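Local coordinates for protein sugar isomerase (Sinorhizobium meliloti, PDB 3QC0) that binds zinc in a xylose isomerase-like TIM barrel and is probably a sugar isomerase, at residues A[26-32]-A[260-265]; A[89-93]-A[135-139]; A[50-55]-A[93-97]. All blocks are in the same frame, centred on the assembly; numbering follows the deposited sequence. Where two conformers were deposited one is given.

Contact 1: residues A[26-32]-A[260-265]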
ATOM      1  N   ILE A  26       7.397 -32.488  -8.547  1.00 39.49           N
ATOM      2  CA  ILE A  26       6.278 -32.496  -7.577  1.00 39.33           C
ATOM      3  C   ILE A  26       5.016 -31.908  -8.184  1.00 37.84           C
ATOM      4  O   ILE A  26       3.939 -32.405  -7.950  1.00 36.08           O
ATOM      5  CB  ILE A  26       6.569 -31.757  -6.318  1.00 39.87           C
ATOM      6  CG1 ILE A  26       7.720 -32.375  -5.582  1.00 42.23           C
ATOM      7  CG2 ILE A  26       5.314 -31.757  -5.388  1.00 40.35           C
ATOM      8  CD1 ILE A  26       8.125 -31.569  -4.424  1.00 44.07           C
ATOM      9  N   CYS A  27       5.148 -30.831  -8.954  0.56 35.64           N
ATOM     10  CA  CYS A  27       3.986 -30.282  -9.634  0.56 34.67           C
ATOM     11  C   CYS A  27       3.326 -31.321 -10.573  0.56 36.06           C
ATOM     12  O   CYS A  27       2.111 -31.482 -10.585  0.56 34.20           O
ATOM     13  CB  CYS A  27       4.365 -28.966 -10.355  0.56 32.96           C
ATOM     14  SG  CYS A  27       4.838 -27.542  -9.222  0.56 28.43           S
ATOM     15  N   LEU A  28       4.128 -32.065 -11.338  1.00 37.73           N
ATOM     16  CA  LEU A  28       3.581 -33.096 -12.234  1.00 39.20           C
ATOM     17  C   LEU A  28       2.958 -34.285 -11.466  1.00 39.71           C
ATOM     18  O   LEU A  28       1.917 -34.813 -11.893  1.00 38.33           O
ATOM     19  CB  LEU A  28       4.665 -33.614 -13.185  1.00 38.96           C
ATOM     20  CG  LEU A  28       5.119 -32.652 -14.286  1.00 37.58           C
ATOM     21  CD1 LEU A  28       6.361 -33.238 -15.010  1.00 39.21           C
ATOM     22  CD2 LEU A  28       3.989 -32.346 -15.276  1.00 37.00           C
ATOM     23  N   LYS A  29       3.571 -34.644 -10.332  1.00 40.90           N
ATOM     24  CA  LYS A  29       3.016 -35.677  -9.410  1.00 43.77           C
ATOM     25  C   LYS A  29       1.597 -35.296  -8.942  1.00 42.84           C
ATOM     26  O   LYS A  29       0.797 -36.167  -8.604  1.00 41.74           O
ATOM     27  CB  LYS A  29       3.908 -35.868  -8.152  1.00 45.24           C
ATOM     28  CG  LYS A  29       5.281 -36.622  -8.322  1.00 50.41           C
ATOM     29  CD  LYS A  29       6.122 -36.584  -6.991  1.00 54.72           C
ATOM     30  CE  LYS A  29       7.314 -37.547  -7.007  1.00 58.22           C
ATOM     31  NZ  LYS A  29       8.265 -37.521  -5.832  1.00 57.76           N
ATOM     32  N   HIS A  30       1.298 -33.989  -8.892  1.00 40.49           N
ATOM     33  CA  HIS A  30      -0.043 -33.536  -8.510  1.00 39.98           C
ATOM     34  C   HIS A  30      -0.930 -33.124  -9.674  1.00 38.62           C
ATOM     35  O   HIS A  30      -1.961 -32.476  -9.467  1.00 37.39           O
ATOM     36  CB  HIS A  30       0.055 -32.365  -7.534  1.00 38.38           C
ATOM     37  CG  HIS A  30       0.564 -32.740  -6.185  1.00 38.72           C
ATOM     38  ND1 HIS A  30      -0.280 -33.081  -5.151  1.00 37.82           N
ATOM     39  CD2 HIS A  30       1.821 -32.790  -5.680  1.00 40.26           C
ATOM     40  CE1 HIS A  30       0.435 -33.332  -4.070  1.00 41.13           C
ATOM     41  NE2 HIS A  30       1.713 -33.164  -4.362  1.00 41.33           N
ATOM     42  N   GLY A  31      -0.536 -33.448 -10.899  1.00 37.66           N
ATOM     43  CA  GLY A  31      -1.387 -33.118 -12.045  1.00 37.42           C
ATOM     44  C   GLY A  31      -1.275 -31.668 -12.512  1.00 35.60           C
ATOM     45  O   GLY A  31      -2.160 -31.170 -13.235  1.00 34.18           O
ATOM     46  N   ILE A  32      -0.206 -30.993 -12.085  1.00 33.69           N
ATOM     47  CA  ILE A  32      -0.042 -29.565 -12.429  1.00 32.34           C
ATOM     48  C   ILE A  32       0.910 -29.489 -13.619  1.00 32.06           C
ATOM     49  O   ILE A  32       2.035 -30.011 -13.551  1.00 31.56           O
ATOM     50  CB  ILE A  32       0.424 -28.717 -11.217  1.00 31.02           C
ATOM     51  CG1 ILE A  32      -0.679 -28.658 -10.153  1.00 30.46           C
ATOM     52  CG2 ILE A  32       0.808 -27.291 -11.649  1.00 28.30           C
ATOM     53  CD1 ILE A  32      -0.152 -28.336  -8.768  1.00 29.86           C
ATOM     54  N   ALA A 260       7.477 -29.857   0.452  1.00 32.56           N
ATOM     55  CA  ALA A 260       6.965 -29.323  -0.815  1.00 31.22           C
ATOM     56  C   ALA A 260       5.733 -30.086  -1.262  1.00 30.73           C
ATOM     57  O   ALA A 260       4.794 -29.533  -1.769  1.00 28.30           O
ATOM     58  CB  ALA A 260       8.036 -29.340  -1.902  1.00 30.31           C
ATOM     59  N   ASP A 261       5.733 -31.397  -1.053  1.00 30.80           N
ATOM     60  CA  ASP A 261       4.573 -32.201  -1.302  1.00 31.83           C
ATOM     61  C   ASP A 261       3.275 -31.694  -0.646  1.00 31.47           C
ATOM     62  O   ASP A 261       2.202 -31.538  -1.284  1.00 29.71           O
ATOM     63  CB  ASP A 261       4.900 -33.616  -0.719  1.00 32.75           C
ATOM     64  CG  ASP A 261       3.925 -34.618  -1.081  1.00 35.87           C
ATOM     65  OD1 ASP A 261       3.101 -34.371  -1.939  1.00 37.30           O
ATOM     66  OD2 ASP A 261       4.055 -35.736  -0.581  1.00 40.15           O
ATOM     67  N   GLU A 262       3.376 -31.445   0.645  1.00 31.69           N
ATOM     68  CA  GLU A 262       2.231 -30.945   1.390  1.00 31.33           C
ATOM     69  C   GLU A 262       1.832 -29.554   0.886  1.00 29.86           C
ATOM     70  O   GLU A 262       0.635 -29.245   0.777  1.00 29.57           O
ATOM     71  CB  GLU A 262       2.539 -30.880   2.870  1.00 31.94           C
ATOM     72  CG  GLU A 262       1.265 -30.670   3.689  1.00 35.53           C
ATOM     73  CD  GLU A 262       1.525 -30.161   5.075  1.00 40.02           C
ATOM     74  OE1 GLU A 262       2.714 -29.953   5.446  1.00 44.04           O
ATOM     75  OE2 GLU A 262       0.522 -29.951   5.798  1.00 41.25           O
ATOM     76  N   VAL A 263       2.823 -28.726   0.571  1.00 27.84           N
ATOM     77  CA  VAL A 263       2.491 -27.350   0.109  1.00 25.82           C
ATOM     78  C   VAL A 263       1.668 -27.433  -1.169  1.00 25.92           C
ATOM     79  O   VAL A 263       0.613 -26.825  -1.271  1.00 25.76           O
ATOM     80  CB  VAL A 263       3.733 -26.521  -0.139  1.00 24.98           C
ATOM     81  CG1 VAL A 263       3.349 -25.112  -0.651  1.00 25.33           C
ATOM     82  CG2 VAL A 263       4.576 -26.408   1.123  1.00 25.39           C
ATOM     83  N   ILE A 264       2.125 -28.236  -2.137  1.00 26.87           N
ATOM     84  CA  ILE A 264       1.445 -28.304  -3.429  1.00 26.58           C
ATOM     85  C   ILE A 264       0.077 -28.995  -3.322  1.00 28.20           C
ATOM     86  O   ILE A 264      -0.908 -28.567  -3.955  1.00 27.27           O
ATOM     87  CB  ILE A 264       2.307 -28.986  -4.511  1.00 26.36           C
ATOM     88  CG1 ILE A 264       3.611 -28.228  -4.718  1.00 27.04           C
ATOM     89  CG2 ILE A 264       1.524 -29.099  -5.803  1.00 25.22           C
ATOM     90  CD1 ILE A 264       3.448 -26.736  -5.101  1.00 25.94           C
ATOM     91  N   ALA A 265       0.006 -30.046  -2.504  1.00 29.42           N
ATOM     92  CA  ALA A 265      -1.280 -30.643  -2.174  1.00 30.11           C
ATOM     93  C   ALA A 265      -2.260 -29.614  -1.625  1.00 29.36           C
ATOM     94  O   ALA A 265      -3.436 -29.590  -2.051  1.00 28.81           O
ATOM     95  CB  ALA A 265      -1.102 -31.806  -1.151  1.00 31.35           C
TER

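Contact 2: residues A[89-93]-A[135-139]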
ATOM      1  N   VAL A  89      14.012 -11.467 -21.776  1.00 13.31           N
ATOM      2  CA  VAL A  89      13.151 -11.783 -22.903  1.00 14.22           C
ATOM      3  C   VAL A  89      13.677 -13.010 -23.625  1.00 14.21           C
ATOM      4  O   VAL A  89      12.893 -13.875 -23.942  1.00 15.09           O
ATOM      5  CB  VAL A  89      13.055 -10.610 -23.882  1.00 13.42           C
ATOM      6  CG1 VAL A  89      12.479 -11.052 -25.260  1.00 15.03           C
ATOM      7  CG2 VAL A  89      12.177  -9.473 -23.268  1.00 13.80           C
ATOM      8  N   ASP A  90      14.988 -13.076 -23.845  1.00 15.14           N
ATOM      9  CA  ASP A  90      15.573 -14.232 -24.538  1.00 15.78           C
ATOM     10  C   ASP A  90      15.302 -15.541 -23.756  1.00 16.70           C
ATOM     11  O   ASP A  90      15.014 -16.596 -24.332  1.00 17.13           O
ATOM     12  CB  ASP A  90      17.065 -14.036 -24.762  1.00 16.25           C
ATOM     13  CG  ASP A  90      17.390 -12.912 -25.711  1.00 16.83           C
ATOM     14  OD1 ASP A  90      16.483 -12.321 -26.378  1.00 17.82           O
ATOM     15  OD2 ASP A  90      18.596 -12.601 -25.801  1.00 20.62           O
ATOM     16  N   GLU A  91      15.449 -15.475 -22.437  1.00 15.99           N
ATOM     17  CA  GLU A  91      15.161 -16.583 -21.547  1.00 17.29           C
ATOM     18  C   GLU A  91      13.690 -16.994 -21.650  1.00 16.68           C
ATOM     19  O   GLU A  91      13.370 -18.178 -21.807  1.00 19.56           O
ATOM     20  CB  GLU A  91      15.553 -16.233 -20.110  1.00 16.90           C
ATOM     21  CG  GLU A  91      17.030 -15.935 -19.909  1.00 18.19           C
ATOM     22  CD  GLU A  91      17.353 -15.188 -18.630  1.00 21.69           C
ATOM     23  OE1 GLU A  91      16.543 -15.277 -17.688  1.00 20.81           O
ATOM     24  OE2 GLU A  91      18.419 -14.496 -18.596  1.00 24.30           O
ATOM     25  N   ALA A  92      12.784 -16.022 -21.565  1.00 17.03           N
ATOM     26  CA  ALA A  92      11.375 -16.294 -21.675  1.00 17.31           C
ATOM     27  C   ALA A  92      11.034 -16.966 -22.992  1.00 18.59           C
ATOM     28  O   ALA A  92      10.208 -17.877 -23.031  1.00 19.87           O
ATOM     29  CB  ALA A  92      10.514 -14.978 -21.489  1.00 16.74           C
ATOM     30  N   ALA A  93      11.630 -16.468 -24.063  1.00 18.52           N
ATOM     31  CA  ALA A  93      11.388 -17.026 -25.417  1.00 19.73           C
ATOM     32  C   ALA A  93      11.847 -18.475 -25.477  1.00 20.95           C
ATOM     33  O   ALA A  93      11.104 -19.321 -25.963  1.00 22.54           O
ATOM     34  CB  ALA A  93      12.093 -16.185 -26.448  1.00 18.93           C
ATOM     35  N   ALA A 135      10.794 -11.261 -30.338  1.00 18.65           N
ATOM     36  CA  ALA A 135      10.903 -12.572 -29.719  1.00 18.37           C
ATOM     37  C   ALA A 135       9.586 -13.287 -29.510  1.00 20.09           C
ATOM     38  O   ALA A 135       9.576 -14.474 -29.162  1.00 21.57           O
ATOM     39  CB  ALA A 135      11.706 -12.479 -28.346  1.00 18.59           C
ATOM     40  N   GLY A 136       8.468 -12.577 -29.695  1.00 19.40           N
ATOM     41  CA  GLY A 136       7.162 -13.139 -29.377  1.00 20.59           C
ATOM     42  C   GLY A 136       6.871 -13.277 -27.880  1.00 20.11           C
ATOM     43  O   GLY A 136       6.089 -14.144 -27.490  1.00 22.47           O
ATOM     44  N   VAL A 137       7.441 -12.391 -27.063  1.00 18.17           N
ATOM     45  CA  VAL A 137       7.298 -12.473 -25.600  1.00 16.95           C
ATOM     46  C   VAL A 137       6.463 -11.261 -25.108  1.00 16.68           C
ATOM     47  O   VAL A 137       6.962 -10.128 -25.077  1.00 16.26           O
ATOM     48  CB  VAL A 137       8.649 -12.507 -24.888  1.00 16.21           C
ATOM     49  CG1 VAL A 137       8.463 -12.505 -23.329  1.00 15.61           C
ATOM     50  CG2 VAL A 137       9.496 -13.718 -25.319  1.00 16.51           C
ATOM     51  N   PRO A 138       5.198 -11.506 -24.721  1.00 16.89           N
ATOM     52  CA  PRO A 138       4.406 -10.410 -24.103  1.00 15.73           C
ATOM     53  C   PRO A 138       5.067  -9.922 -22.833  1.00 15.37           C
ATOM     54  O   PRO A 138       5.584 -10.738 -22.074  1.00 14.68           O
ATOM     55  CB  PRO A 138       3.069 -11.076 -23.795  1.00 16.66           C
ATOM     56  CG  PRO A 138       3.007 -12.216 -24.860  1.00 17.18           C
ATOM     57  CD  PRO A 138       4.401 -12.746 -24.847  1.00 17.84           C
ATOM     58  N   LEU A 139       5.074  -8.604 -22.648  1.00 13.45           N
ATOM     59  CA  LEU A 139       5.596  -8.020 -21.409  1.00 12.90           C
ATOM     60  C   LEU A 139       4.419  -7.771 -20.490  1.00 13.98           C
ATOM     61  O   LEU A 139       3.486  -7.077 -20.871  1.00 14.56           O
ATOM     62  CB  LEU A 139       6.329  -6.708 -21.693  1.00 12.80           C
ATOM     63  CG  LEU A 139       7.582  -6.839 -22.587  1.00 13.00           C
ATOM     64  CD1 LEU A 139       8.262  -5.460 -22.799  1.00 14.11           C
ATOM     65  CD2 LEU A 139       8.590  -7.902 -22.052  1.00 13.83           C
TER

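Contact 3: residues A[50-55]-A[93-97]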
ATOM      1  N   ALA A  50      16.576 -26.404 -18.528  1.00 29.50           N
ATOM      2  CA  ALA A  50      15.248 -25.995 -18.164  1.00 28.09           C
ATOM      3  C   ALA A  50      14.303 -26.098 -19.356  1.00 27.48           C
ATOM      4  O   ALA A  50      13.205 -26.563 -19.222  1.00 26.79           O
ATOM      5  CB  ALA A  50      15.257 -24.529 -17.565  1.00 26.66           C
ATOM      6  N   GLY A  51      14.709 -25.625 -20.527  1.00 27.91           N
ATOM      7  CA  GLY A  51      13.829 -25.697 -21.702  1.00 29.41           C
ATOM      8  C   GLY A  51      13.588 -27.137 -22.169  1.00 31.16           C
ATOM      9  O   GLY A  51      12.511 -27.471 -22.667  1.00 30.77           O
ATOM     10  N   ARG A  52      14.589 -27.995 -22.012  1.00 33.65           N
ATOM     11  CA  ARG A  52      14.404 -29.410 -22.356  1.00 35.52           C
ATOM     12  C   ARG A  52      13.310 -30.031 -21.484  1.00 34.83           C
ATOM     13  O   ARG A  52      12.414 -30.710 -22.006  1.00 33.57           O
ATOM     14  CB  ARG A  52      15.709 -30.170 -22.197  1.00 37.26           C
ATOM     15  CG  ARG A  52      15.597 -31.637 -22.666  1.00 43.23           C
ATOM     16  CD  ARG A  52      16.728 -32.527 -22.123  1.00 48.50           C
ATOM     17  NE  ARG A  52      16.639 -32.763 -20.678  1.00 50.31           N
ATOM     18  CZ  ARG A  52      15.732 -33.536 -20.072  1.00 53.13           C
ATOM     19  NH1 ARG A  52      14.799 -34.181 -20.770  1.00 55.69           N
ATOM     20  NH2 ARG A  52      15.754 -33.660 -18.751  1.00 52.93           N
ATOM     21  N   ILE A  53      13.368 -29.768 -20.168  1.00 32.99           N
ATOM     22  CA  ILE A  53      12.349 -30.243 -19.221  1.00 33.10           C
ATOM     23  C   ILE A  53      10.986 -29.679 -19.583  1.00 32.83           C
ATOM     24  O   ILE A  53       9.987 -30.386 -19.616  1.00 31.10           O
ATOM     25  CB  ILE A  53      12.698 -29.864 -17.770  1.00 32.33           C
ATOM     26  CG1 ILE A  53      13.945 -30.620 -17.312  1.00 33.10           C
ATOM     27  CG2 ILE A  53      11.491 -30.094 -16.825  1.00 31.47           C
ATOM     28  CD1 ILE A  53      14.546 -30.155 -15.998  1.00 32.44           C
ATOM     29  N   VAL A  54      10.933 -28.370 -19.851  1.00 32.21           N
ATOM     30  CA  VAL A  54       9.679 -27.786 -20.293  1.00 32.28           C
ATOM     31  C   VAL A  54       9.079 -28.476 -21.525  1.00 33.75           C
ATOM     32  O   VAL A  54       7.897 -28.826 -21.537  1.00 31.82           O
ATOM     33  CB  VAL A  54       9.853 -26.252 -20.555  1.00 31.81           C
ATOM     34  CG1 VAL A  54       8.663 -25.692 -21.312  1.00 30.92           C
ATOM     35  CG2 VAL A  54      10.117 -25.553 -19.209  1.00 29.43           C
ATOM     36  N   ARG A  55       9.896 -28.672 -22.559  1.00 35.45           N
ATOM     37  CA  ARG A  55       9.389 -29.237 -23.805  1.00 37.56           C
ATOM     38  C   ARG A  55       9.068 -30.740 -23.636  1.00 37.76           C
ATOM     39  O   ARG A  55       8.072 -31.185 -24.145  1.00 36.65           O
ATOM     40  CB  ARG A  55      10.354 -28.987 -24.983  1.00 38.52           C
ATOM     41  CG  ARG A  55      10.353 -27.494 -25.452  1.00 41.11           C
ATOM     42  CD  ARG A  55      11.264 -27.251 -26.651  1.00 45.94           C
ATOM     43  NE  ARG A  55      12.640 -27.647 -26.356  1.00 49.29           N
ATOM     44  CZ  ARG A  55      13.578 -26.871 -25.803  1.00 51.46           C
ATOM     45  NH1 ARG A  55      13.333 -25.602 -25.461  1.00 50.22           N
ATOM     46  NH2 ARG A  55      14.785 -27.390 -25.577  1.00 53.46           N
ATOM     47  N   ALA A  93      11.630 -16.468 -24.063  1.00 18.52           N
ATOM     48  CA  ALA A  93      11.388 -17.026 -25.417  1.00 19.73           C
ATOM     49  C   ALA A  93      11.847 -18.475 -25.477  1.00 20.95           C
ATOM     50  O   ALA A  93      11.104 -19.321 -25.963  1.00 22.54           O
ATOM     51  CB  ALA A  93      12.093 -16.185 -26.448  1.00 18.93           C
ATOM     52  N   GLU A  94      13.025 -18.760 -24.940  1.00 21.55           N
ATOM     53  CA  GLU A  94      13.563 -20.136 -24.938  0.54 22.64           C
ATOM     54  C   GLU A  94      12.635 -21.095 -24.204  1.00 23.43           C
ATOM     55  O   GLU A  94      12.443 -22.257 -24.604  1.00 24.39           O
ATOM     56  CB  GLU A  94      14.936 -20.174 -24.287  0.54 23.55           C
ATOM     57  CG  GLU A  94      15.521 -21.589 -24.110  0.54 25.63           C
ATOM     58  CD  GLU A  94      15.697 -22.331 -25.443  0.54 28.66           C
ATOM     59  OE1 GLU A  94      16.032 -21.691 -26.451  0.54 28.25           O
ATOM     60  OE2 GLU A  94      15.490 -23.556 -25.462  0.54 30.53           O
ATOM     61  N   LEU A  95      12.055 -20.628 -23.095  1.00 21.77           N
ATOM     62  CA  LEU A  95      11.182 -21.442 -22.278  1.00 22.58           C
ATOM     63  C   LEU A  95       9.707 -21.450 -22.729  1.00 22.64           C
ATOM     64  O   LEU A  95       8.869 -22.098 -22.100  1.00 24.82           O
ATOM     65  CB  LEU A  95      11.298 -21.022 -20.819  1.00 22.54           C
ATOM     66  CG  LEU A  95      12.700 -21.057 -20.213  1.00 22.89           C
ATOM     67  CD1 LEU A  95      12.689 -20.441 -18.799  1.00 24.99           C
ATOM     68  CD2 LEU A  95      13.244 -22.513 -20.222  1.00 25.41           C
ATOM     69  N   GLY A  96       9.378 -20.696 -23.778  1.00 22.05           N
ATOM     70  CA  GLY A  96       8.008 -20.566 -24.246  1.00 22.02           C
ATOM     71  C   GLY A  96       7.060 -19.904 -23.259  1.00 21.81           C
ATOM     72  O   GLY A  96       5.871 -20.187 -23.264  1.00 23.13           O
ATOM     73  N   ALA A  97       7.606 -19.022 -22.430  1.00 20.51           N
ATOM     74  CA  ALA A  97       6.779 -18.356 -21.411  1.00 19.80           C
ATOM     75  C   ALA A  97       5.634 -17.506 -22.011  1.00 19.53           C
ATOM     76  O   ALA A  97       5.814 -16.792 -23.003  1.00 20.03           O
ATOM     77  CB  ALA A  97       7.641 -17.478 -20.484  1.00 19.69           C
TER

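Contact 1: residues A[26-32]-A[260-265]
Ala260 opens the side of helix 260-274 that packs on the end of helix 20-29, joining the first and last helices of the TIM barrel; its CB presses on Ile26 CD1 at 3.4 Å, tighter than usual for two methyls. Next comes Asp261, whose CG lies anti to its own N (chi1 -170°), which carries OD1 up to the imidazole edge of His30. His30 NE2 donates to Asp261 OD1 over 3.0 Å, close to the ring plane but bent to 143° at the hydrogen, with ring and carboxylate planes 59° apart. An alanine in place of His30 would be likely to leave Asp261 OD1 without this donor and to uncover the methyl of Ile264 beneath the ring. Ile264 fills the middle: CG1 leans on Ile26 CG2, and CG2 makes a CH-pi contact over the His30 face, 4.0 Å from the centroid. Ile9 of strand 7-10 touches Ile264, Cys27 and Ile32. Ala265 sets its CB 3.6 Å from His30 CE1. Just after His30, Gly31, at positive phi, ends the helix in a Schellman motif, and Ile32 CD1 turns back to Ile264 CG2 at 3.5 Å.

Contact 2: residues A[89-93]-A[135-139]
Val89 and Val137 interleave where helix 75-94 of the TIM barrel lies against the turn leading from helix 114-135 into strand 139-141, a purely apolar fit between neighbouring beta-alpha units. The main bump is Val137, whose forked side chain enters the shallow hollow formed by Val89, Ala92 and Ala93 on one side of the helix. Its two methyls divide the work. CG1, anti to the backbone N (chi1 176°), reaches Ala92 CB at 3.7 Å, while CG2 drops onto the helix backbone, 3.7 Å from Val89 O and equally near the N of Ala93. That oxygen and nitrogen are already joined by the helical bond from Ala93 N to Val89 O, so the methyl rests on a satisfied stretch of main chain. Because Ala92 and Ala93 carry only a methyl each, Val137 can approach the helix this closely, and Ala93 CB flanks CG2 at 3.8 Å.

Val89 is the answering bump. The two valines lie alongside one another, pointing opposite ways, and Val89 CG1 passes Val137 CG2 to meet the CB of Ala135. Its other methyl, CG2, faces Leu139 CD2 at 4.1 Å, the leucine side chain lying nearly perpendicular to that of Val89. Leu100 of strand 100-103 touches Val89, Val137 and Leu139 alike, linking this packing to the barrel wall. Gly136, at positive phi in a Schellman motif, turns the chain between Ala135 and Val137. The tightest fit is that of Val89 CG1 on Ala135 CB, 3.5 Å apart.

Contact 3: residues A[50-55]-A[93-97]
Arg55 and Glu94 meet through flat groups set almost perpendicular, the guanidinium and carboxylate planes being 88° apart. One face of the guanidinium lies over the carbonyl oxygen of Gly51, one turn earlier in its own helix, 3.3 Å from the plane and over its centre; the backbone O of Glu94 stands at the edge, in plane. In the Glu94 conformer given, Arg55 NH1 makes a salt-bridging hydrogen bond to Glu94 OE2 at 3.0 Å. This bond is not straight: its angle at the hydrogen is 143°, and the oxygen is tilted from the guanidinium plane and approached from above the carboxylate plane. Both chains bend to make the meeting, Arg55 at chi3 (-58°) and Glu94 at chi2.

Next to the salt bridge Leu95 supplies the apolar part of the contact. Its CD2 nestles against the backbone of Gly51, 3.5 Å from the N, with Ala50 CB beside it at 3.9 Å. A side chain at Gly51 would crowd both Glu94 OE2 and the Arg55 NH1 group, which leaves the glycine backbone as the floor for the leucine methyl. Val54 CG1 abuts the carbonyl O of Leu95 at 3.7 Å. Leu61 of strand 60-68 touches both Val54 and Leu95. Gly96, with positive phi, ends helix 75-94 in a Schellman motif, and the whole is packing between successive outer helices of a TIM barrel.

All three contacts lie in the helical layer around the eight-stranded parallel barrel. Contact 1 pairs the helices that follow the first and last strands, so it closes the ring, and contacts 2 and 3 are nested within the chain loop it spans. Those two are close neighbours, with centres 11 Å apart. They share Ala93 on helix 75-94, and Ala92 O probably accepts a hydrogen bond from Ala97 N. This helix is thus held on one flank by helix 47-57 and on another by the turn before strand 139-141. Contact 1 lies 20 Å from contact 3 and 27 Å from contact 2, centre to centre, touching neither.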